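Local coordinates for protein ricin B-related lectin (Polyporus squamosus, PDB 5MUA) that binds galactose in a beta-trefoil lectin domain and carries a calcium-dependent papain-like protease domain, here bound by the inhibitor E-64, at residues L238-K243 with W277-F283; H248-F253 with T263-Q268. One frame throughout, in Å; residues are numbered along the deposited sequence.

Interaction 1 of 2, residues L238-K243 with W277-F283; sequences LMFGSK and WDYKAYF. With E64 (N-[N-[1-hydroxycarboxyethyl-carbonyl]leucylamino-butyl]-guanidine), chain K.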
loop_
_atom_site.group_PDB
_atom_site.type_symbol
_atom_site.label_atom_id
_atom_site.label_comp_id
_atom_site.label_asym_id
_atom_site.label_seq_id
_atom_site.Cartn_x
_atom_site.Cartn_y
_atom_site.Cartn_z
ATOM N N LEU B 238 -0.230 3.397 9.312
ATOM C CA LEU B 238 -1.276 4.169 8.602
ATOM C C LEU B 238 -2.251 4.690 9.652
ATOM O O LEU B 238 -2.623 3.928 10.577
ATOM C CB LEU B 238 -2.007 3.306 7.588
ATOM C CG LEU B 238 -3.197 3.928 6.841
ATOM C CD1 LEU B 238 -2.714 5.126 6.033
ATOM C CD2 LEU B 238 -3.737 2.915 5.878
ATOM N N MET B 239 -2.629 5.981 9.551
ATOM C CA MET B 239 -3.643 6.538 10.425
ATOM C C MET B 239 -4.632 7.363 9.561
ATOM O O MET B 239 -4.247 7.956 8.604
ATOM C CB MET B 239 -3.010 7.483 11.489
ATOM C CG MET B 239 -3.022 6.887 12.845
ATOM S SD MET B 239 -2.139 8.058 13.878
ATOM C CE MET B 239 -1.836 6.834 15.140
ATOM N N PHE B 240 -5.906 7.272 9.886
ATOM C CA PHE B 240 -6.927 8.223 9.463
ATOM C C PHE B 240 -7.328 8.968 10.730
ATOM O O PHE B 240 -7.655 8.363 11.786
ATOM C CB PHE B 240 -8.180 7.498 8.940
ATOM C CG PHE B 240 -8.041 6.829 7.615
ATOM C CD1 PHE B 240 -6.858 6.782 6.880
ATOM C CD2 PHE B 240 -9.202 6.292 7.041
ATOM C CE1 PHE B 240 -6.802 6.169 5.652
ATOM C CE2 PHE B 240 -9.153 5.681 5.782
ATOM C CZ PHE B 240 -7.945 5.615 5.105
ATOM N N GLY B 241 -7.316 10.284 10.639
ATOM C CA GLY B 241 -7.741 11.104 11.757
ATOM C C GLY B 241 -8.487 12.343 11.302
ATOM O O GLY B 241 -8.609 12.605 10.102
ATOM N N SER B 242 -8.981 13.075 12.287
ATOM C CA SER B 242 -9.754 14.250 12.003
ATOM C C SER B 242 -9.588 15.300 13.028
ATOM O O SER B 242 -9.197 15.058 14.181
ATOM C CB SER B 242 -11.224 13.894 11.884
ATOM O OG SER B 242 -11.716 13.306 13.064
ATOM N N LYS B 243 -9.992 16.489 12.626
ATOM C CA LYS B 243 -10.271 17.507 13.643
ATOM C C LYS B 243 -11.483 18.284 13.194
ATOM O O LYS B 243 -12.052 17.976 12.159
ATOM C CB LYS B 243 -9.050 18.370 13.801
ATOM C CG LYS B 243 -8.403 18.710 12.519
ATOM C CD LYS B 243 -7.187 19.507 12.754
ATOM C CE LYS B 243 -6.574 19.925 11.430
ATOM N NZ LYS B 243 -5.354 20.732 11.669
ATOM N N TRP B 277 -0.215 17.347 13.209
ATOM C CA TRP B 277 -0.905 18.541 12.654
ATOM C C TRP B 277 -2.289 18.733 13.306
ATOM O O TRP B 277 -3.258 19.171 12.681
ATOM C CB TRP B 277 -1.033 18.453 11.124
ATOM C CG TRP B 277 0.249 18.115 10.506
ATOM C CD1 TRP B 277 1.242 18.971 10.184
ATOM C CD2 TRP B 277 0.721 16.791 10.201
ATOM N NE1 TRP B 277 2.334 18.266 9.674
ATOM C CE2 TRP B 277 2.034 16.926 9.700
ATOM C CE3 TRP B 277 0.157 15.510 10.308
ATOM C CZ2 TRP B 277 2.798 15.822 9.276
ATOM C CZ3 TRP B 277 0.923 14.422 9.921
ATOM C CH2 TRP B 277 2.223 14.589 9.405
ATOM N N ASP B 278 -2.381 18.363 14.575
ATOM C CA ASP B 278 -3.609 18.416 15.315
ATOM C C ASP B 278 -4.705 17.439 14.943
ATOM O O ASP B 278 -5.768 17.478 15.560
ATOM C CB ASP B 278 -4.158 19.827 15.453
ATOM C CG ASP B 278 -3.186 20.752 16.120
ATOM O OD1 ASP B 278 -2.286 20.297 16.843
ATOM O OD2 ASP B 278 -3.343 21.944 15.924
ATOM N N TYR B 279 -4.413 16.473 14.062
ATOM C CA TYR B 279 -5.416 15.413 13.821
ATOM C C TYR B 279 -5.438 14.461 14.938
ATOM O O TYR B 279 -4.379 14.151 15.549
ATOM C CB TYR B 279 -5.179 14.676 12.500
ATOM C CG TYR B 279 -5.327 15.592 11.287
ATOM C CD1 TYR B 279 -6.588 16.003 10.855
ATOM C CD2 TYR B 279 -4.230 16.020 10.582
ATOM C CE1 TYR B 279 -6.714 16.852 9.774
ATOM C CE2 TYR B 279 -4.362 16.854 9.477
ATOM C CZ TYR B 279 -5.590 17.281 9.113
ATOM O OH TYR B 279 -5.734 18.094 8.022
ATOM N N LYS B 280 -6.624 13.917 15.184
ATOM C CA LYS B 280 -6.784 12.893 16.173
ATOM C C LYS B 280 -7.309 11.671 15.472
ATOM O O LYS B 280 -8.310 11.746 14.725
ATOM C CB LYS B 280 -7.673 13.332 17.345
ATOM C CG LYS B 280 -7.164 14.549 18.112
ATOM C CD LYS B 280 -5.916 14.201 18.961
ATOM C CE LYS B 280 -5.150 15.426 19.440
ATOM N NZ LYS B 280 -6.002 16.293 20.282
ATOM N N ALA B 281 -6.608 10.565 15.675
ATOM C CA ALA B 281 -6.854 9.327 14.941
ATOM C C ALA B 281 -8.083 8.535 15.354
ATOM O O ALA B 281 -8.387 8.388 16.542
ATOM C CB ALA B 281 -5.599 8.453 14.924
ATOM N N TYR B 282 -8.828 8.068 14.354
ATOM C CA TYR B 282 -9.878 7.101 14.588
ATOM C C TYR B 282 -9.544 5.716 14.122
ATOM O O TYR B 282 -10.181 4.728 14.555
ATOM C CB TYR B 282 -11.227 7.564 14.061
ATOM C CG TYR B 282 -11.273 7.886 12.596
ATOM C CD1 TYR B 282 -11.554 6.879 11.629
ATOM C CD2 TYR B 282 -11.140 9.200 12.145
ATOM C CE1 TYR B 282 -11.586 7.170 10.291
ATOM C CE2 TYR B 282 -11.197 9.481 10.778
ATOM C CZ TYR B 282 -11.466 8.458 9.858
ATOM O OH TYR B 282 -11.520 8.732 8.509
ATOM N N PHE B 283 -8.533 5.597 13.266
ATOM C CA PHE B 283 -8.138 4.341 12.680
ATOM C C PHE B 283 -6.606 4.285 12.580
ATOM O O PHE B 283 -5.965 5.232 12.156
ATOM C CB PHE B 283 -8.806 4.143 11.318
ATOM C CG PHE B 283 -8.105 3.197 10.434
ATOM C CD1 PHE B 283 -8.027 1.868 10.756
ATOM C CD2 PHE B 283 -7.508 3.632 9.260
ATOM C CE1 PHE B 283 -7.345 0.979 9.937
ATOM C CE2 PHE B 283 -6.843 2.733 8.429
ATOM C CZ PHE B 283 -6.724 1.407 8.802
HETATM C C1 E64 K . -6.476 14.844 2.018
HETATM O O1 E64 K . -6.192 14.742 0.828
HETATM O O2 E64 K . -5.982 15.725 2.793
HETATM C C2 E64 K . -7.348 13.822 2.626
HETATM C C3 E64 K . -8.539 13.547 1.706
HETATM O O3 E64 K . -9.226 14.773 1.897
HETATM C C4 E64 K . -9.379 12.411 2.165
HETATM O O4 E64 K . -9.284 11.333 1.676
HETATM N N1 E64 K . -10.148 12.604 3.187
HETATM C C6 E64 K . -11.033 11.608 3.774
HETATM C C7 E64 K . -10.664 10.953 5.091
HETATM C C8 E64 K . -9.251 10.390 5.143
HETATM C C9 E64 K . -9.167 9.105 4.318
HETATM C C10 E64 K . -8.937 10.128 6.554
HETATM C C11 E64 K . -12.515 11.866 3.618
HETATM O O5 E64 K . -13.018 12.593 4.461
HETATM N N2 E64 K . -13.219 11.349 2.642
HETATM C C12 E64 K . -14.693 11.393 2.564
HETATM C C13 E64 K . -15.254 9.977 2.595
HETATM C C14 E64 K . -16.781 9.862 2.353
HETATM C C15 E64 K . -17.454 9.165 3.533
HETATM N N3 E64 K . -18.784 8.709 3.112
HETATM C C16 E64 K . -19.600 7.941 3.812
HETATM N N4 E64 K . -19.328 7.631 5.095
HETATM N N5 E64 K . -20.706 7.419 3.186
#

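Interaction 2 of 2, residues H248-F253 with T263-Q268; sequences HAYNWF and TFFEPQ. With E64 (N-[N-[1-hydroxycarboxyethyl-carbonyl]leucylamino-butyl]-guanidine), chain K.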
loop_
_atom_site.group_PDB
_atom_site.type_symbol
_atom_site.label_atom_id
_atom_site.label_comp_id
_atom_site.label_asym_id
_atom_site.label_seq_id
_atom_site.Cartn_x
_atom_site.Cartn_y
_atom_site.Cartn_z
ATOM N N HIS B 248 -7.923 13.517 7.597
ATOM C CA HIS B 248 -6.664 13.377 6.833
ATOM C C HIS B 248 -6.075 12.039 7.134
ATOM O O HIS B 248 -6.229 11.559 8.252
ATOM C CB HIS B 248 -5.656 14.498 7.280
ATOM C CG HIS B 248 -4.427 14.653 6.430
ATOM N ND1 HIS B 248 -4.429 15.065 5.113
ATOM C CD2 HIS B 248 -3.136 14.505 6.746
ATOM C CE1 HIS B 248 -3.204 15.120 4.649
ATOM N NE2 HIS B 248 -2.395 14.765 5.626
ATOM N N ALA B 249 -5.387 11.498 6.120
ATOM C CA ALA B 249 -4.634 10.269 6.199
ATOM C C ALA B 249 -3.167 10.553 6.180
ATOM O O ALA B 249 -2.710 11.375 5.414
ATOM C CB ALA B 249 -4.968 9.292 5.054
ATOM N N TYR B 250 -2.416 9.812 7.009
ATOM C CA TYR B 250 -0.978 10.095 7.192
ATOM C C TYR B 250 -0.354 8.858 7.786
ATOM O O TYR B 250 -1.047 7.827 8.054
ATOM C CB TYR B 250 -0.727 11.343 8.129
ATOM C CG TYR B 250 -1.620 11.373 9.341
ATOM C CD1 TYR B 250 -2.968 11.764 9.239
ATOM C CD2 TYR B 250 -1.174 10.970 10.585
ATOM C CE1 TYR B 250 -3.831 11.737 10.332
ATOM C CE2 TYR B 250 -2.027 10.933 11.703
ATOM C CZ TYR B 250 -3.347 11.337 11.593
ATOM O OH TYR B 250 -4.179 11.304 12.680
ATOM N N ASN B 251 0.951 8.900 7.891
ATOM C CA ASN B 251 1.691 7.738 8.386
ATOM C C ASN B 251 2.305 8.037 9.775
ATOM O O ASN B 251 2.317 9.168 10.245
ATOM C CB ASN B 251 2.780 7.356 7.391
ATOM C CG ASN B 251 2.214 6.950 6.028
ATOM O OD1 ASN B 251 2.311 7.683 5.047
ATOM N ND2 ASN B 251 1.632 5.781 5.983
ATOM N N TRP B 252 2.841 6.994 10.411
ATOM C CA TRP B 252 3.368 7.137 11.736
ATOM C C TRP B 252 4.371 6.043 12.049
ATOM O O TRP B 252 4.346 4.948 11.447
ATOM C CB TRP B 252 2.315 7.156 12.785
ATOM C CG TRP B 252 1.471 5.886 12.900
ATOM C CD1 TRP B 252 0.308 5.615 12.214
ATOM C CD2 TRP B 252 1.683 4.776 13.780
ATOM N NE1 TRP B 252 -0.188 4.370 12.610
ATOM C CE2 TRP B 252 0.622 3.867 13.594
ATOM C CE3 TRP B 252 2.688 4.453 14.708
ATOM C CZ2 TRP B 252 0.573 2.651 14.236
ATOM C CZ3 TRP B 252 2.595 3.265 15.386
ATOM C CH2 TRP B 252 1.545 2.389 15.167
ATOM N N PHE B 253 5.194 6.350 13.037
ATOM C CA PHE B 253 6.337 5.554 13.375
ATOM C C PHE B 253 6.620 5.712 14.871
ATOM O O PHE B 253 6.053 6.604 15.573
ATOM C CB PHE B 253 7.572 6.096 12.613
ATOM C CG PHE B 253 7.472 5.975 11.114
ATOM C CD1 PHE B 253 7.731 4.757 10.485
ATOM C CD2 PHE B 253 7.144 7.046 10.348
ATOM C CE1 PHE B 253 7.556 4.609 9.102
ATOM C CE2 PHE B 253 7.017 6.934 8.962
ATOM C CZ PHE B 253 7.234 5.716 8.342
ATOM N N THR B 263 5.734 9.338 16.221
ATOM C CA THR B 263 6.045 10.458 15.358
ATOM C C THR B 263 5.166 10.298 14.106
ATOM O O THR B 263 4.889 9.190 13.702
ATOM C CB THR B 263 7.504 10.446 14.974
ATOM O OG1 THR B 263 8.258 10.640 16.174
ATOM C CG2 THR B 263 7.862 11.650 14.110
ATOM N N PHE B 264 4.753 11.421 13.519
ATOM C CA PHE B 264 3.862 11.398 12.360
ATOM C C PHE B 264 4.623 11.866 11.143
ATOM O O PHE B 264 5.636 12.624 11.194
ATOM C CB PHE B 264 2.586 12.161 12.672
ATOM C CG PHE B 264 1.960 11.745 13.929
ATOM C CD1 PHE B 264 1.079 10.666 13.965
ATOM C CD2 PHE B 264 2.303 12.366 15.131
ATOM C CE1 PHE B 264 0.504 10.254 15.153
ATOM C CE2 PHE B 264 1.770 11.929 16.348
ATOM C CZ PHE B 264 0.864 10.880 16.368
ATOM N N PHE B 265 4.172 11.347 9.999
ATOM C CA PHE B 265 4.836 11.504 8.755
ATOM C C PHE B 265 3.800 11.840 7.662
ATOM O O PHE B 265 2.744 11.196 7.565
ATOM C CB PHE B 265 5.622 10.242 8.402
ATOM C CG PHE B 265 6.428 10.355 7.111
ATOM C CD1 PHE B 265 7.649 11.027 7.093
ATOM C CD2 PHE B 265 5.977 9.801 5.921
ATOM C CE1 PHE B 265 8.410 11.105 5.937
ATOM C CE2 PHE B 265 6.723 9.893 4.745
ATOM C CZ PHE B 265 7.933 10.539 4.741
ATOM N N GLU B 266 4.081 12.902 6.915
ATOM C CA GLU B 266 3.205 13.358 5.840
ATOM C C GLU B 266 3.717 12.821 4.504
ATOM O O GLU B 266 4.688 13.344 3.965
ATOM C CB GLU B 266 3.118 14.882 5.827
ATOM C CG GLU B 266 2.386 15.449 4.625
ATOM C CD GLU B 266 1.032 14.769 4.516
ATOM O OE1 GLU B 266 0.862 14.021 3.586
ATOM O OE2 GLU B 266 0.211 15.021 5.390
ATOM N N PRO B 267 3.056 11.788 3.906
ATOM C CA PRO B 267 3.625 11.183 2.717
ATOM C C PRO B 267 3.476 12.037 1.417
ATOM O O PRO B 267 4.080 11.693 0.425
ATOM C CB PRO B 267 2.809 9.865 2.570
ATOM C CG PRO B 267 1.519 10.190 3.197
ATOM C CD PRO B 267 1.920 10.995 4.414
ATOM N N GLN B 268 2.741 13.139 1.456
ATOM C CA GLN B 268 2.731 14.079 0.336
ATOM C C GLN B 268 3.996 14.888 0.232
ATOM O O GLN B 268 4.356 15.203 -0.899
ATOM C CB GLN B 268 1.611 15.087 0.431
ATOM C CG GLN B 268 0.288 14.386 0.261
ATOM C CD GLN B 268 -0.837 15.355 0.303
ATOM O OE1 GLN B 268 -0.796 16.417 -0.344
ATOM N NE2 GLN B 268 -1.840 15.017 1.037
HETATM C C1 E64 K . -6.476 14.844 2.018
HETATM O O1 E64 K . -6.192 14.742 0.828
HETATM O O2 E64 K . -5.982 15.725 2.793
HETATM C C2 E64 K . -7.348 13.822 2.626
HETATM C C3 E64 K . -8.539 13.547 1.706
HETATM O O3 E64 K . -9.226 14.773 1.897
HETATM C C4 E64 K . -9.379 12.411 2.165
HETATM O O4 E64 K . -9.284 11.333 1.676
HETATM N N1 E64 K . -10.148 12.604 3.187
HETATM C C6 E64 K . -11.033 11.608 3.774
HETATM C C7 E64 K . -10.664 10.953 5.091
HETATM C C8 E64 K . -9.251 10.390 5.143
HETATM C C9 E64 K . -9.167 9.105 4.318
HETATM C C10 E64 K . -8.937 10.128 6.554
HETATM C C11 E64 K . -12.515 11.866 3.618
HETATM O O5 E64 K . -13.018 12.593 4.461
HETATM N N2 E64 K . -13.219 11.349 2.642
HETATM C C12 E64 K . -14.693 11.393 2.564
HETATM C C13 E64 K . -15.254 9.977 2.595
HETATM C C14 E64 K . -16.781 9.862 2.353
HETATM C C15 E64 K . -17.454 9.165 3.533
HETATM N N3 E64 K . -18.784 8.709 3.112
HETATM C C16 E64 K . -19.600 7.941 3.812
HETATM N N4 E64 K . -19.328 7.631 5.095
HETATM N N5 E64 K . -20.706 7.419 3.186
HETATM O O HOH W 1 -1.447 12.701 3.066
#

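Interaction 1 of 2, residues L238-K243 with W277-F283
The ring of Phe240 lies between the inhibitor E64 and Phe283. Atom C9 of the E64 leucyl group sits over the centre of one face, 3.6 Å above the plane. The edge of Phe283 meets the opposite face in a T-shaped pair, with planes at 77° and Phe283 CD2 3.6 Å from Phe240 CG. With its CG between the backbone N and the carbonyl carbon (chi1 58°), Tyr282 lays its ring over CB of Phe240 in a CH-pi contact. Tyr282 OH lies 3.5 Å from E64 C10. Gly241 passes close to the 277-283 segment, its CA 3.1 Å from Lys280 O.

A classic beta bulge sets Phe240 opposite two residues, Tyr282 and Phe283. Phe240 O accepts from Tyr282 N (2.8 Å) and Phe283 N (3.3 Å), and Phe240 N donates to Phe283 O. Beyond the bulge, Ser242 and Lys280 form an antiparallel hydrogen-bonded pair.

At the far end, Lys243 extends over the face of Tyr279. Its NZ lies 4.5 Å from the ring centroid in a cation-pi contact and donates to Trp277 O at 2.8 Å. Tyr279 in turn meets the ring of His248. Phe283 stacks on Tyr173 of the second subunit. The leucyl group therefore meets an aromatic wall, probably of the S2 pocket as in other papain-like proteases. The wall's back rests on the subunit interface, while the lysine is held apart at the partly exposed end.

Interaction 2 of 2, residues H248-F253 with T263-Q268
The beta hairpin of strands 246-255 and 261-266 carries His248 of the inhibitor pocket at one end of this contact. His248 lies beside Cys208, whose N is hydrogen-bonded to E64, consistent with the active site of a papain-like protease. His248 NE2 donates to Glu266 OE2 at 2.6 Å, with an N-H...O angle of 165°. The bond lies in the ring plane and uses the syn lone pair of the carboxylate. The two flat groups are turned 56° from each other. At the other ring nitrogen, His248 ND1 donates to E64 O2 at 2.9 Å. The imidazole is thus fixed at both nitrogens, which probably restricts its rotation. With CG opposite the backbone N (chi1 -169°), the ring reaches Glu266.

The other carboxylate oxygen is held as well. Glu266 OE1 accepts from Gln268 N through its anti lone pair, at 3.0 Å. Glu266 OE1 also accepts from a water at 2.7 Å that donates to Ala249 O and accepts from Gln268 NE2. These bonds probably help hold the carboxylate at the edge of the imidazole, near its plane.

Farther along, Asn251 pairs with Phe265 and Phe253 with Thr263, two antiparallel hydrogen-bonded pairs. Between them Trp252 faces Phe264 in a non-hydrogen-bonded pair. Phe253 turns its edge toward the face of Phe265 in an offset T-shaped pair, with Phe253 CE2 3.6 Å from Phe265 CB. Asn251 OD1 is buried against Pro267, 3.2 Å from Pro267 CG, with no polar partner. Asn251 ND2 donates to Gly237 O and Ala212 O.

Helices 184-194 and 208-226 pack on the face of Asn251, Phe253 and Phe265. Ile187 touches both phenylalanines, and Phe215 stacks on Phe265. On the other face, Tyr250, Trp252 and Phe264 touch Met239 of strand 233-243.

Strands 233-243 and 246-255 are neighbours in the sheet, so the two interactions share a border. Gly241 O and Met239 N probably hydrogen-bond to His248 N and Tyr250 O, respectively. Tyr279 also packs on Tyr250. The hairpin of interaction 2 falls in sequence between the two segments of interaction 1. Both touch E64, but differently: interaction 1 gives aromatic packing, whereas interaction 2 gives a hydrogen bond from an imidazole. Interaction 2 is buried and touches no other protein chain. Interaction 1 is only partly buried, ends in a lysine near the surface and reaches the second subunit through its phenylalanines and Tyr282.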